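Local coordinates for tetratricopeptide TPR_2 repeat protein (Thermobaculum terrenum, PDB 5DJS) that is a tetratricopeptide-repeat protein whose chain continues into a glycosyl transferase family 41 region of the GT-B clan, modelled with bound uridine-5'-diphosphate, at residues L117-H122 with W246-H251; L121-L126 with L417-C422; A269-T274 with D442-A447; A413-P418 with V435-G440. The protein carries 1 engineered substitution. All blocks are in the same frame, centred on the assembly; numbering follows the deposited sequence.

Contact 1: residues L117-H122 with W246-H251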
loop_
_atom_site.group_PDB
_atom_site.type_symbol
_atom_site.label_atom_id
_atom_site.label_comp_id
_atom_site.label_asym_id
_atom_site.label_seq_id
_atom_site.Cartn_x
_atom_site.Cartn_y
_atom_site.Cartn_z
ATOM N N LEU A 117 -1.742 2.568 13.671
ATOM C CA LEU A 117 -0.522 2.506 14.475
ATOM C C LEU A 117 0.357 1.335 14.031
ATOM O O LEU A 117 1.538 1.532 13.741
ATOM C CB LEU A 117 -0.867 2.408 15.968
ATOM C CG LEU A 117 0.288 2.288 16.963
ATOM C CD1 LEU A 117 1.209 3.493 16.892
ATOM C CD2 LEU A 117 -0.258 2.118 18.367
ATOM N N TYR A 118 -0.219 0.136 13.953
ATOM C CA TYR A 118 0.498 -1.053 13.435
ATOM C C TYR A 118 1.169 -0.804 12.084
ATOM O O TYR A 118 2.355 -1.102 11.920
ATOM C CB TYR A 118 -0.452 -2.247 13.318
ATOM C CG TYR A 118 0.149 -3.515 12.735
ATOM C CD1 TYR A 118 1.386 -4.001 13.169
ATOM C CD2 TYR A 118 -0.548 -4.257 11.772
ATOM C CE1 TYR A 118 1.920 -5.173 12.637
ATOM C CE2 TYR A 118 -0.028 -5.428 11.245
ATOM C CZ TYR A 118 1.199 -5.884 11.674
ATOM O OH TYR A 118 1.695 -7.058 11.157
ATOM N N VAL A 119 0.406 -0.255 11.137
ATOM C CA VAL A 119 0.936 0.141 9.828
ATOM C C VAL A 119 2.076 1.148 9.974
ATOM O O VAL A 119 3.157 0.948 9.425
ATOM C CB VAL A 119 -0.168 0.754 8.943
ATOM C CG1 VAL A 119 0.410 1.468 7.722
ATOM C CG2 VAL A 119 -1.137 -0.331 8.515
ATOM N N ALA A 120 1.818 2.214 10.732
ATOM C CA ALA A 120 2.761 3.322 10.905
ATOM C C ALA A 120 4.142 2.879 11.376
ATOM O O ALA A 120 5.148 3.439 10.938
ATOM C CB ALA A 120 2.194 4.352 11.868
ATOM N N LEU A 121 4.186 1.875 12.255
ATOM C CA LEU A 121 5.452 1.331 12.774
ATOM C C LEU A 121 6.414 0.840 11.678
ATOM O O LEU A 121 7.624 0.853 11.862
ATOM C CB LEU A 121 5.181 0.202 13.793
ATOM C CG LEU A 121 5.101 0.566 15.282
ATOM C CD1 LEU A 121 4.178 1.734 15.570
ATOM C CD2 LEU A 121 4.683 -0.650 16.098
ATOM N N HIS A 122 5.881 0.421 10.537
ATOM C CA HIS A 122 6.719 -0.093 9.439
ATOM C C HIS A 122 7.554 0.993 8.747
ATOM O O HIS A 122 8.586 0.686 8.141
ATOM C CB HIS A 122 5.862 -0.868 8.432
ATOM C CG HIS A 122 5.202 -2.073 9.031
ATOM N ND1 HIS A 122 5.818 -3.303 9.089
ATOM C CD2 HIS A 122 4.004 -2.222 9.641
ATOM C CE1 HIS A 122 5.020 -4.163 9.691
ATOM N NE2 HIS A 122 3.912 -3.534 10.036
ATOM N N TRP A 246 -5.577 -5.675 3.246
ATOM C CA TRP A 246 -4.768 -5.760 4.491
ATOM C C TRP A 246 -5.033 -4.498 5.340
ATOM O O TRP A 246 -5.909 -3.667 5.030
ATOM C CB TRP A 246 -3.271 -6.015 4.158
ATOM C CG TRP A 246 -2.294 -6.312 5.303
ATOM C CD1 TRP A 246 -2.049 -7.505 5.916
ATOM C CD2 TRP A 246 -1.385 -5.371 5.895
ATOM N NE1 TRP A 246 -1.073 -7.349 6.886
ATOM C CE2 TRP A 246 -0.655 -6.044 6.892
ATOM C CE3 TRP A 246 -1.158 -4.011 5.705
ATOM C CZ2 TRP A 246 0.314 -5.388 7.687
ATOM C CZ3 TRP A 246 -0.207 -3.360 6.485
ATOM C CH2 TRP A 246 0.518 -4.047 7.458
ATOM N N HIS A 247 -4.327 -4.385 6.446
ATOM C CA HIS A 247 -4.338 -3.186 7.258
ATOM C C HIS A 247 -4.099 -1.835 6.556
ATOM O O HIS A 247 -4.517 -0.818 7.087
ATOM C CB HIS A 247 -3.339 -3.355 8.393
ATOM C CG HIS A 247 -3.777 -4.332 9.433
ATOM N ND1 HIS A 247 -3.355 -5.640 9.451
ATOM C CD2 HIS A 247 -4.597 -4.187 10.495
ATOM C CE1 HIS A 247 -3.893 -6.257 10.484
ATOM N NE2 HIS A 247 -4.648 -5.396 11.136
ATOM N N LEU A 248 -3.500 -1.829 5.358
ATOM C CA LEU A 248 -3.152 -0.601 4.639
ATOM C C LEU A 248 -4.353 0.001 3.935
ATOM O O LEU A 248 -4.284 1.142 3.515
ATOM C CB LEU A 248 -2.106 -0.856 3.544
ATOM C CG LEU A 248 -0.665 -1.204 3.889
ATOM C CD1 LEU A 248 0.100 -1.754 2.695
ATOM C CD2 LEU A 248 0.051 -0.025 4.514
ATOM N N GLY A 249 -5.430 -0.753 3.759
ATOM C CA GLY A 249 -6.521 -0.308 2.907
ATOM C C GLY A 249 -7.855 -0.466 3.569
ATOM O O GLY A 249 -7.940 -0.873 4.717
ATOM N N MET A 250 -8.906 -0.168 2.820
ATOM C CA MET A 250 -10.264 -0.335 3.303
ATOM C C MET A 250 -10.637 -1.826 3.284
ATOM O O MET A 250 -11.424 -2.291 2.464
ATOM C CB MET A 250 -11.222 0.508 2.471
ATOM C CG MET A 250 -10.933 1.997 2.562
ATOM S SD MET A 250 -12.407 2.969 2.220
ATOM C CE MET A 250 -13.325 2.720 3.754
ATOM N N HIS A 251 -10.057 -2.555 4.230
ATOM C CA HIS A 251 -10.195 -4.008 4.333
ATOM C C HIS A 251 -11.568 -4.392 4.881
ATOM O O HIS A 251 -12.388 -3.523 5.228
ATOM C CB HIS A 251 -9.099 -4.570 5.257
ATOM C CG HIS A 251 -9.189 -4.081 6.674
ATOM N ND1 HIS A 251 -8.264 -3.219 7.220
ATOM C CD2 HIS A 251 -10.102 -4.310 7.643
ATOM C CE1 HIS A 251 -8.595 -2.948 8.468
ATOM N NE2 HIS A 251 -9.706 -3.601 8.749
#

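Contact 2: residues L121-L126 with L417-C422. With UDP (uridine-5'-diphosphate), chain E.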
loop_
_atom_site.group_PDB
_atom_site.type_symbol
_atom_site.label_atom_id
_atom_site.label_comp_id
_atom_site.label_asym_id
_atom_site.label_seq_id
_atom_site.Cartn_x
_atom_site.Cartn_y
_atom_site.Cartn_z
ATOM N N LEU A 121 4.186 1.875 12.255
ATOM C CA LEU A 121 5.452 1.331 12.774
ATOM C C LEU A 121 6.414 0.840 11.678
ATOM O O LEU A 121 7.624 0.853 11.862
ATOM C CB LEU A 121 5.181 0.202 13.793
ATOM C CG LEU A 121 5.101 0.566 15.282
ATOM C CD1 LEU A 121 4.178 1.734 15.570
ATOM C CD2 LEU A 121 4.683 -0.650 16.098
ATOM N N HIS A 122 5.881 0.421 10.537
ATOM C CA HIS A 122 6.719 -0.093 9.439
ATOM C C HIS A 122 7.554 0.993 8.747
ATOM O O HIS A 122 8.586 0.686 8.141
ATOM C CB HIS A 122 5.862 -0.868 8.432
ATOM C CG HIS A 122 5.202 -2.073 9.031
ATOM N ND1 HIS A 122 5.818 -3.303 9.089
ATOM C CD2 HIS A 122 4.004 -2.222 9.641
ATOM C CE1 HIS A 122 5.020 -4.163 9.691
ATOM N NE2 HIS A 122 3.912 -3.534 10.036
ATOM N N TYR A 123 7.125 2.253 8.881
ATOM C CA TYR A 123 7.867 3.407 8.371
ATOM C C TYR A 123 8.987 3.887 9.279
ATOM O O TYR A 123 9.656 4.851 8.931
ATOM C CB TYR A 123 6.929 4.581 8.151
ATOM C CG TYR A 123 5.773 4.278 7.246
ATOM C CD1 TYR A 123 5.979 3.854 5.931
ATOM C CD2 TYR A 123 4.468 4.414 7.693
ATOM C CE1 TYR A 123 4.911 3.576 5.093
ATOM C CE2 TYR A 123 3.396 4.138 6.864
ATOM C CZ TYR A 123 3.626 3.715 5.566
ATOM O OH TYR A 123 2.561 3.445 4.741
ATOM N N SER A 124 9.203 3.238 10.427
ATOM C CA SER A 124 10.214 3.681 11.394
ATOM C C SER A 124 11.140 2.549 11.810
ATOM O O SER A 124 10.679 1.459 12.163
ATOM C CB SER A 124 9.524 4.235 12.625
ATOM O OG SER A 124 10.455 4.424 13.672
ATOM N N ALA A 125 12.445 2.826 11.809
ATOM C CA ALA A 125 13.452 1.832 12.207
ATOM C C ALA A 125 13.484 1.587 13.717
ATOM O O ALA A 125 14.088 0.613 14.167
ATOM C CB ALA A 125 14.831 2.240 11.710
ATOM N N LEU A 126 12.814 2.444 14.488
ATOM C CA LEU A 126 12.807 2.338 15.945
ATOM C C LEU A 126 11.986 1.171 16.517
ATOM O O LEU A 126 12.045 0.932 17.720
ATOM C CB LEU A 126 12.310 3.658 16.560
ATOM C CG LEU A 126 13.094 4.935 16.212
ATOM C CD1 LEU A 126 12.397 6.153 16.810
ATOM C CD2 LEU A 126 14.550 4.858 16.668
ATOM N N LEU A 417 14.089 2.537 2.661
ATOM C CA LEU A 417 14.195 1.646 3.805
ATOM C C LEU A 417 13.654 2.388 5.052
ATOM O O LEU A 417 13.621 3.623 5.057
ATOM C CB LEU A 417 15.651 1.219 4.023
ATOM C CG LEU A 417 16.706 2.336 4.104
ATOM C CD1 LEU A 417 17.560 2.265 5.365
ATOM C CD2 LEU A 417 17.591 2.317 2.871
ATOM N N PRO A 418 13.209 1.674 6.091
ATOM C CA PRO A 418 13.080 0.205 6.136
ATOM C C PRO A 418 11.867 -0.378 5.388
ATOM O O PRO A 418 11.764 -1.613 5.277
ATOM C CB PRO A 418 12.944 -0.076 7.639
ATOM C CG PRO A 418 12.305 1.153 8.179
ATOM C CD PRO A 418 12.894 2.289 7.391
ATOM N N TYR A 419 10.955 0.482 4.922
ATOM C CA TYR A 419 9.797 0.061 4.144
ATOM C C TYR A 419 10.200 0.165 2.655
ATOM O O TYR A 419 10.248 1.261 2.063
ATOM C CB TYR A 419 8.590 0.944 4.494
ATOM C CG TYR A 419 7.202 0.503 4.019
ATOM C CD1 TYR A 419 6.948 0.164 2.682
ATOM C CD2 TYR A 419 6.110 0.513 4.895
ATOM C CE1 TYR A 419 5.667 -0.189 2.246
ATOM C CE2 TYR A 419 4.829 0.163 4.463
ATOM C CZ TYR A 419 4.613 -0.189 3.133
ATOM O OH TYR A 419 3.366 -0.546 2.675
ATOM N N SER A 420 10.471 -0.994 2.055
ATOM C CA SER A 420 10.856 -1.062 0.653
ATOM C C SER A 420 9.664 -0.833 -0.246
ATOM O O SER A 420 8.560 -1.317 0.030
ATOM C CB SER A 420 11.464 -2.414 0.296
ATOM O OG SER A 420 11.603 -2.512 -1.111
ATOM N N GLY A 421 9.906 -0.112 -1.336
ATOM C CA GLY A 421 8.891 0.113 -2.340
ATOM C C GLY A 421 8.609 -1.166 -3.106
ATOM O O GLY A 421 9.250 -2.188 -2.879
ATOM N N CYS A 422 7.636 -1.116 -4.002
ATOM C CA CYS A 422 7.246 -2.298 -4.746
ATOM C C CYS A 422 6.852 -1.917 -6.151
ATOM O O CYS A 422 7.576 -2.217 -7.093
ATOM C CB CYS A 422 6.104 -3.028 -4.040
ATOM S SG CYS A 422 5.480 -4.457 -4.943
HETATM N N1 UDP E . 1.771 7.314 -8.654
HETATM C C2 UDP E . 1.241 8.369 -9.452
HETATM N N3 UDP E . 1.699 9.625 -9.293
HETATM C C4 UDP E . 2.657 9.905 -8.394
HETATM C C5 UDP E . 3.202 8.904 -7.602
HETATM C C6 UDP E . 2.739 7.602 -7.752
HETATM O O2 UDP E . 0.346 8.159 -10.305
HETATM O O4 UDP E . 3.066 11.068 -8.261
HETATM C "C1'" UDP E . 1.278 5.930 -8.826
HETATM C "C2'" UDP E . 2.407 5.056 -9.338
HETATM O "O2'" UDP E . 1.869 4.247 -10.386
HETATM C "C3'" UDP E . 2.878 4.285 -8.110
HETATM C "C4'" UDP E . 1.681 4.275 -7.160
HETATM O "O4'" UDP E . 0.816 5.331 -7.603
HETATM O "O3'" UDP E . 3.304 2.965 -8.420
HETATM C "C5'" UDP E . 1.994 4.503 -5.680
HETATM O "O5'" UDP E . 3.239 3.940 -5.270
HETATM P PA UDP E . 3.872 4.362 -3.840
HETATM O O1A UDP E . 2.875 3.957 -2.781
HETATM O O2A UDP E . 4.314 5.803 -3.959
HETATM O O3A UDP E . 5.226 3.496 -3.637
HETATM P PB UDP E . 5.304 1.883 -3.710
HETATM O O1B UDP E . 4.590 1.482 -4.967
HETATM O O2B UDP E . 6.769 1.614 -3.817
HETATM O O3B UDP E . 4.672 1.404 -2.426
#

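Contact 3: residues A269-T274 with D442-A447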
loop_
_atom_site.group_PDB
_atom_site.type_symbol
_atom_site.label_atom_id
_atom_site.label_comp_id
_atom_site.label_asym_id
_atom_site.label_seq_id
_atom_site.Cartn_x
_atom_site.Cartn_y
_atom_site.Cartn_z
ATOM N N ALA A 269 -1.221 -6.700 -0.826
ATOM C CA ALA A 269 -0.994 -5.504 -0.012
ATOM C C ALA A 269 -0.240 -5.827 1.269
ATOM O O ALA A 269 0.418 -4.955 1.837
ATOM C CB ALA A 269 -2.325 -4.831 0.317
ATOM N N ALA A 270 -0.337 -7.071 1.726
ATOM C CA ALA A 270 0.268 -7.476 2.975
ATOM C C ALA A 270 1.760 -7.238 2.929
ATOM O O ALA A 270 2.416 -7.615 1.967
ATOM C CB ALA A 270 -0.030 -8.939 3.260
ATOM N N ILE A 271 2.253 -6.541 3.949
ATOM C CA ILE A 271 3.691 -6.415 4.261
ATOM C C ILE A 271 4.067 -7.092 5.580
ATOM O O ILE A 271 5.239 -7.107 5.967
ATOM C CB ILE A 271 4.134 -4.933 4.334
ATOM C CG1 ILE A 271 3.284 -4.154 5.347
ATOM C CG2 ILE A 271 4.050 -4.286 2.953
ATOM C CD1 ILE A 271 3.929 -2.879 5.829
ATOM N N ASN A 272 3.071 -7.616 6.285
ATOM C CA ASN A 272 3.285 -8.342 7.535
ATOM C C ASN A 272 1.991 -9.110 7.873
ATOM O O ASN A 272 0.991 -9.023 7.143
ATOM C CB ASN A 272 3.667 -7.334 8.653
ATOM C CG ASN A 272 4.511 -7.920 9.806
ATOM O OD1 ASN A 272 4.810 -7.193 10.727
ATOM N ND2 ASN A 272 4.911 -9.181 9.758
ATOM N N THR A 273 2.003 -9.859 8.968
ATOM C CA THR A 273 0.844 -10.611 9.401
ATOM C C THR A 273 -0.345 -9.711 9.662
ATOM O O THR A 273 -0.179 -8.544 10.039
ATOM C CB THR A 273 1.159 -11.442 10.669
ATOM O OG1 THR A 273 0.091 -12.369 10.908
ATOM C CG2 THR A 273 1.395 -10.547 11.919
ATOM N N THR A 274 -1.539 -10.257 9.441
ATOM C CA THR A 274 -2.779 -9.653 9.921
ATOM C C THR A 274 -2.913 -9.778 11.444
ATOM O O THR A 274 -3.668 -9.023 12.064
ATOM C CB THR A 274 -4.014 -10.335 9.314
ATOM O OG1 THR A 274 -3.956 -11.754 9.564
ATOM C CG2 THR A 274 -4.099 -10.059 7.809
ATOM N N ASP A 442 13.351 -8.948 6.928
ATOM C CA ASP A 442 12.023 -8.409 7.204
ATOM C C ASP A 442 11.230 -8.329 5.904
ATOM O O ASP A 442 11.699 -7.764 4.923
ATOM C CB ASP A 442 12.191 -6.992 7.785
ATOM C CG ASP A 442 10.889 -6.295 8.044
ATOM O OD1 ASP A 442 9.897 -6.951 8.445
ATOM O OD2 ASP A 442 10.878 -5.066 7.863
ATOM N N MET A 443 10.025 -8.866 5.893
ATOM C CA MET A 443 9.217 -8.868 4.676
ATOM C C MET A 443 8.946 -7.453 4.141
ATOM O O MET A 443 9.058 -7.217 2.938
ATOM C CB MET A 443 7.902 -9.626 4.916
ATOM C CG MET A 443 6.928 -9.605 3.753
ATOM S SD MET A 443 5.536 -10.726 3.947
ATOM C CE MET A 443 4.439 -10.012 2.731
ATOM N N ALA A 444 8.615 -6.518 5.033
ATOM C CA ALA A 444 8.291 -5.133 4.631
ATOM C C ALA A 444 9.456 -4.411 3.940
ATOM O O ALA A 444 9.216 -3.511 3.124
ATOM C CB ALA A 444 7.811 -4.319 5.826
ATOM N N GLY A 445 10.692 -4.810 4.263
ATOM C CA GLY A 445 11.904 -4.311 3.591
ATOM C C GLY A 445 12.496 -5.221 2.518
ATOM O O GLY A 445 13.718 -5.231 2.340
ATOM N N ARG A 446 11.647 -5.984 1.809
ATOM C CA ARG A 446 12.101 -6.973 0.807
ATOM C C ARG A 446 11.284 -7.054 -0.486
ATOM O O ARG A 446 11.536 -7.935 -1.311
ATOM C CB ARG A 446 12.143 -8.365 1.447
ATOM C CG ARG A 446 13.312 -8.584 2.386
ATOM C CD ARG A 446 13.141 -9.874 3.157
ATOM N NE ARG A 446 13.829 -10.980 2.513
ATOM C CZ ARG A 446 15.038 -11.439 2.841
ATOM N NH1 ARG A 446 15.752 -10.901 3.831
ATOM N NH2 ARG A 446 15.546 -12.467 2.170
ATOM N N ALA A 447 10.325 -6.161 -0.692
ATOM C CA ALA A 447 9.533 -6.205 -1.922
ATOM C C ALA A 447 10.428 -6.029 -3.163
ATOM O O ALA A 447 10.236 -6.710 -4.173
ATOM C CB ALA A 447 8.433 -5.151 -1.901
#

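Contact 4: residues A413-P418 with V435-G440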
loop_
_atom_site.group_PDB
_atom_site.type_symbol
_atom_site.label_atom_id
_atom_site.label_comp_id
_atom_site.label_asym_id
_atom_site.label_seq_id
_atom_site.Cartn_x
_atom_site.Cartn_y
_atom_site.Cartn_z
ATOM N N ALA A 413 17.461 4.498 -10.053
ATOM C CA ALA A 413 16.415 4.638 -9.032
ATOM C C ALA A 413 16.904 4.139 -7.683
ATOM O O ALA A 413 17.610 3.133 -7.602
ATOM C CB ALA A 413 15.177 3.883 -9.442
ATOM N N LEU A 414 16.534 4.853 -6.625
ATOM C CA LEU A 414 16.901 4.482 -5.254
ATOM C C LEU A 414 15.654 4.059 -4.499
ATOM O O LEU A 414 14.644 4.760 -4.533
ATOM C CB LEU A 414 17.566 5.661 -4.542
ATOM C CG LEU A 414 18.847 6.195 -5.183
ATOM C CD1 LEU A 414 19.306 7.465 -4.486
ATOM C CD2 LEU A 414 19.949 5.151 -5.155
ATOM N N ASP A 415 15.732 2.916 -3.826
ATOM C CA ASP A 415 14.596 2.364 -3.073
ATOM C C ASP A 415 14.694 2.762 -1.610
ATOM O O ASP A 415 15.790 2.979 -1.096
ATOM C CB ASP A 415 14.594 0.842 -3.195
ATOM C CG ASP A 415 13.454 0.174 -2.443
ATOM O OD1 ASP A 415 12.312 0.671 -2.538
ATOM O OD2 ASP A 415 13.711 -0.850 -1.752
ATOM N N THR A 416 13.544 2.848 -0.949
ATOM C CA THR A 416 13.479 3.271 0.451
ATOM C C THR A 416 13.732 2.136 1.448
ATOM O O THR A 416 13.634 0.950 1.120
ATOM C CB THR A 416 12.121 3.914 0.765
ATOM O OG1 THR A 416 11.071 3.060 0.301
ATOM C CG2 THR A 416 11.997 5.262 0.072
ATOM N N LEU A 417 14.089 2.537 2.661
ATOM C CA LEU A 417 14.195 1.646 3.805
ATOM C C LEU A 417 13.654 2.388 5.052
ATOM O O LEU A 417 13.621 3.623 5.057
ATOM C CB LEU A 417 15.651 1.219 4.023
ATOM C CG LEU A 417 16.706 2.336 4.104
ATOM C CD1 LEU A 417 17.560 2.265 5.365
ATOM C CD2 LEU A 417 17.591 2.317 2.871
ATOM N N PRO A 418 13.209 1.674 6.091
ATOM C CA PRO A 418 13.080 0.205 6.136
ATOM C C PRO A 418 11.867 -0.378 5.388
ATOM O O PRO A 418 11.764 -1.613 5.277
ATOM C CB PRO A 418 12.944 -0.076 7.639
ATOM C CG PRO A 418 12.305 1.153 8.179
ATOM C CD PRO A 418 12.894 2.289 7.391
ATOM N N VAL A 435 17.381 -0.191 -10.149
ATOM C CA VAL A 435 16.930 0.183 -8.809
ATOM C C VAL A 435 17.907 -0.381 -7.789
ATOM O O VAL A 435 18.154 -1.587 -7.790
ATOM C CB VAL A 435 15.524 -0.389 -8.519
ATOM C CG1 VAL A 435 15.029 0.031 -7.139
ATOM C CG2 VAL A 435 14.525 0.053 -9.584
ATOM N N VAL A 436 18.446 0.480 -6.921
ATOM C CA VAL A 436 19.294 0.045 -5.808
ATOM C C VAL A 436 18.413 -0.079 -4.556
ATOM O O VAL A 436 17.557 0.775 -4.318
ATOM C CB VAL A 436 20.437 1.042 -5.537
ATOM C CG1 VAL A 436 21.432 0.475 -4.524
ATOM C CG2 VAL A 436 21.160 1.408 -6.838
ATOM N N THR A 437 18.611 -1.150 -3.779
ATOM C CA THR A 437 17.815 -1.435 -2.576
ATOM C C THR A 437 18.674 -1.999 -1.466
ATOM O O THR A 437 19.767 -2.506 -1.722
ATOM C CB THR A 437 16.715 -2.491 -2.825
ATOM O OG1 THR A 437 17.298 -3.794 -2.984
ATOM C CG2 THR A 437 15.939 -2.188 -4.070
ATOM N N LEU A 438 18.161 -1.917 -0.239
ATOM C CA LEU A 438 18.653 -2.723 0.875
ATOM C C LEU A 438 17.707 -3.920 1.066
ATOM O O LEU A 438 16.485 -3.768 1.064
ATOM C CB LEU A 438 18.738 -1.893 2.157
ATOM C CG LEU A 438 19.201 -2.608 3.440
ATOM C CD1 LEU A 438 20.632 -3.100 3.316
ATOM C CD2 LEU A 438 19.067 -1.713 4.668
ATOM N N GLU A 439 18.284 -5.110 1.206
ATOM C CA GLU A 439 17.530 -6.302 1.571
ATOM C C GLU A 439 17.447 -6.301 3.094
ATOM O O GLU A 439 18.437 -6.592 3.772
ATOM C CB GLU A 439 18.229 -7.564 1.035
ATOM C CG GLU A 439 17.458 -8.857 1.228
ATOM C CD GLU A 439 18.152 -10.061 0.607
ATOM O OE1 GLU A 439 17.613 -10.583 -0.394
ATOM O OE2 GLU A 439 19.224 -10.481 1.114
ATOM N N GLY A 440 16.281 -5.920 3.624
ATOM C CA GLY A 440 16.005 -5.978 5.065
ATOM C C GLY A 440 15.747 -7.405 5.537
ATOM O O GLY A 440 15.420 -8.274 4.738
#

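Contact 1: residues L117-H122 with W246-H251
Tyr118 drives the edge of its ring into the face of the His247 imidazole, an edge-to-face pair with planes at 85° and centroids 5.2 Å apart. CD2 of the tyrosine stands over the centre of the imidazole, 3.9 Å above its plane, and the neighbouring CE2 lies 3.8 Å from His247 ND1. Tyr118 CE2 also meets the indole of Trp246, 3.6 Å from CZ2, the two ring planes inclined at 46°. Tyr118 gets there with CG anti to its backbone N (chi1 177°), and its phenol hydroxyl is hydrogen-bonded to Thr273 O, which fixes the far end of the ring. The three rings make an aromatic cluster between the last turns of helix 111-120 and the loop that follows strand 240-243 of the first parallel sheet. Val119, one residue on, divides its two methyls between neighbours. Its CG1 meets Leu248 CD2 at 3.6 Å; CG2 rests 3.7 Å from His247 CB and also touches Trp246 CZ3 at 3.8 Å. His247 CB itself lies over one face of its neighbour's indole, toward the rim. His122 only brushes the edge of the indole, near its plane. Within the loop, Trp246 O accepts from Gly249 N and from His251 ND1, which approach it from opposite faces of the carbonyl plane. Trp139, in helix 129-143, adds a further edge-to-face partner to His247.

Contact 2: residues L121-L126 with L417-C422
A cis peptide bond precedes Pro418, whose ring faces the 121-126 loop and brings CG to 3.7 Å from His122 O and 4.0 Å from Ala125 N. Next to it, Tyr123 and Tyr419 run alongside each other in the same direction. Their planes are only 11° apart, yet the rings are displaced until little of one covers the other, with centroids at 4.9 Å. The nearest approach is Tyr123 CE1 to Tyr419 CD2, 3.3 Å. A chi1 of -168° swings the Tyr419 ring away from its own N and into this position, where its CD2 also meets His122 CB at 3.8 Å. The hydroxyl of Tyr123 is hydrogen-bonded to Arg338, a residue of the ligand pocket. Further along, Cys422 N donates to UDP O2B over 2.9 Å from the N-cap of helix 423-430, a phosphate held at a helix start. Ser124 OG accepts from Leu126 N, closing an ST turn. The contact thus sets the loop between helices 111-120 and 129-143 against the loop between strand 412-414 and helix 423-430, with helix 93-106 beside Tyr123 and helix 344-356 beside Ala125 and Leu417.

Contact 3: residues A269-T274 with D442-A447
Met443 lays its side chain along the backbone of the 269-274 loop. Its CB starts 3.8 Å from Ile271 O, and CG is 3.7 Å from that same oxygen. The sulfur, SD, stays close to Ile271 O as well, at 4.2 Å. The methyl then moves on to the preceding residue, CE coming to rest by the carbonyl of Ala270, 3.2 Å from Ala270 O, with Asn272 N more distantly beside it. The chain can span two successive carbonyls because it is fully extended, all three torsions from chi1 (175°) onward staying near 180°. Side chains meet side chains at the next residue, where the methyl of Ala444 packs on Ile271. Ala444 CB is 4.0 Å from Ile271 CB and 4.1 Å from CD1 at the end of its longer branch. Across this interface the fit is one of apolar groups against carbonyls and methyls, and the two backbones come close at Ile271 and Ala444 without pairing as strands. Ala444 instead exchanges a backbone hydrogen bond with Ser420, which ties the 442-447 turn to the loop leading to the nucleotide. The side chain of Ile271 is about 8 Å from the bound UDP. This is consistent with the GT-B fold, in which two Rossmann-like domains face each other across a cleft. The 269-274 loop leaves strand 263-266 of the first sheet, the 442-447 turn leads from strand 435-438 of the second into helix 447-454, and Leu282 of strand 281-285 lies against both Ala270 and Met443.

Contact 4: residues A413-P418 with V435-G440
Leu414 and Val436 run together on one face of the sheet, the leucine's CD2 4.2 Å from Val436 CB. Ala413 and Val435 pair on the other face, where Ala413 CB meets Val435 CG2 at 3.9 Å. Past the end of the regular pairing the two chains spread, and the apolar line continues through the branch ends of Leu417 and Leu438, with CD1 of the former 4.3 Å from CD2 of the latter. Between these pairs runs the backbone ladder of two parallel strands: Val436 N donates to Ala413 O at 2.9 Å and 165°, and Asp415 N to Val436 O, also at 2.9 Å. Asp415 opens the polar edge. Its CB packs 3.4 Å from Thr437 CG2, and a chi1 of 180° carries the carboxylate across toward Thr437, where OD2 is hydrogen-bonded to the hydroxyls of Thr448 and Ser420 and OD1 to Gly421 N. Asp415 thereby positions the backbone that leads into the UDP pocket. The two strands are the beta elements of a beta-alpha-beta crossover through helix 423-430, adjacent in the second parallel sheet, between strands 332-335 and 461-462; helix 423-430 packs on the Ala413 and Val435 face, and helices 344-356 and 465-477 on that of Leu414 and Val436.

Overall arrangement
Along the chain, contacts 1 and 2 both start at the end of helix 111-120 and the loop after it, and share Leu121 and His122; contact 1 then reaches a loop of the first parallel sheet, and contact 2 a loop of the second. Contact 3 joins loops of those two sheets directly, and contact 4 lies within the second, sharing Leu417 and Pro418 with contact 2. Contact 2 is the hub, its centre about 12 Å from that of contact 1 and about 10 Å from those of contacts 3 and 4, while contacts 1 and 4 lie about 21 Å apart. Together they link the helical part with both halves of a GT-B-type fold around the cleft that holds UDP.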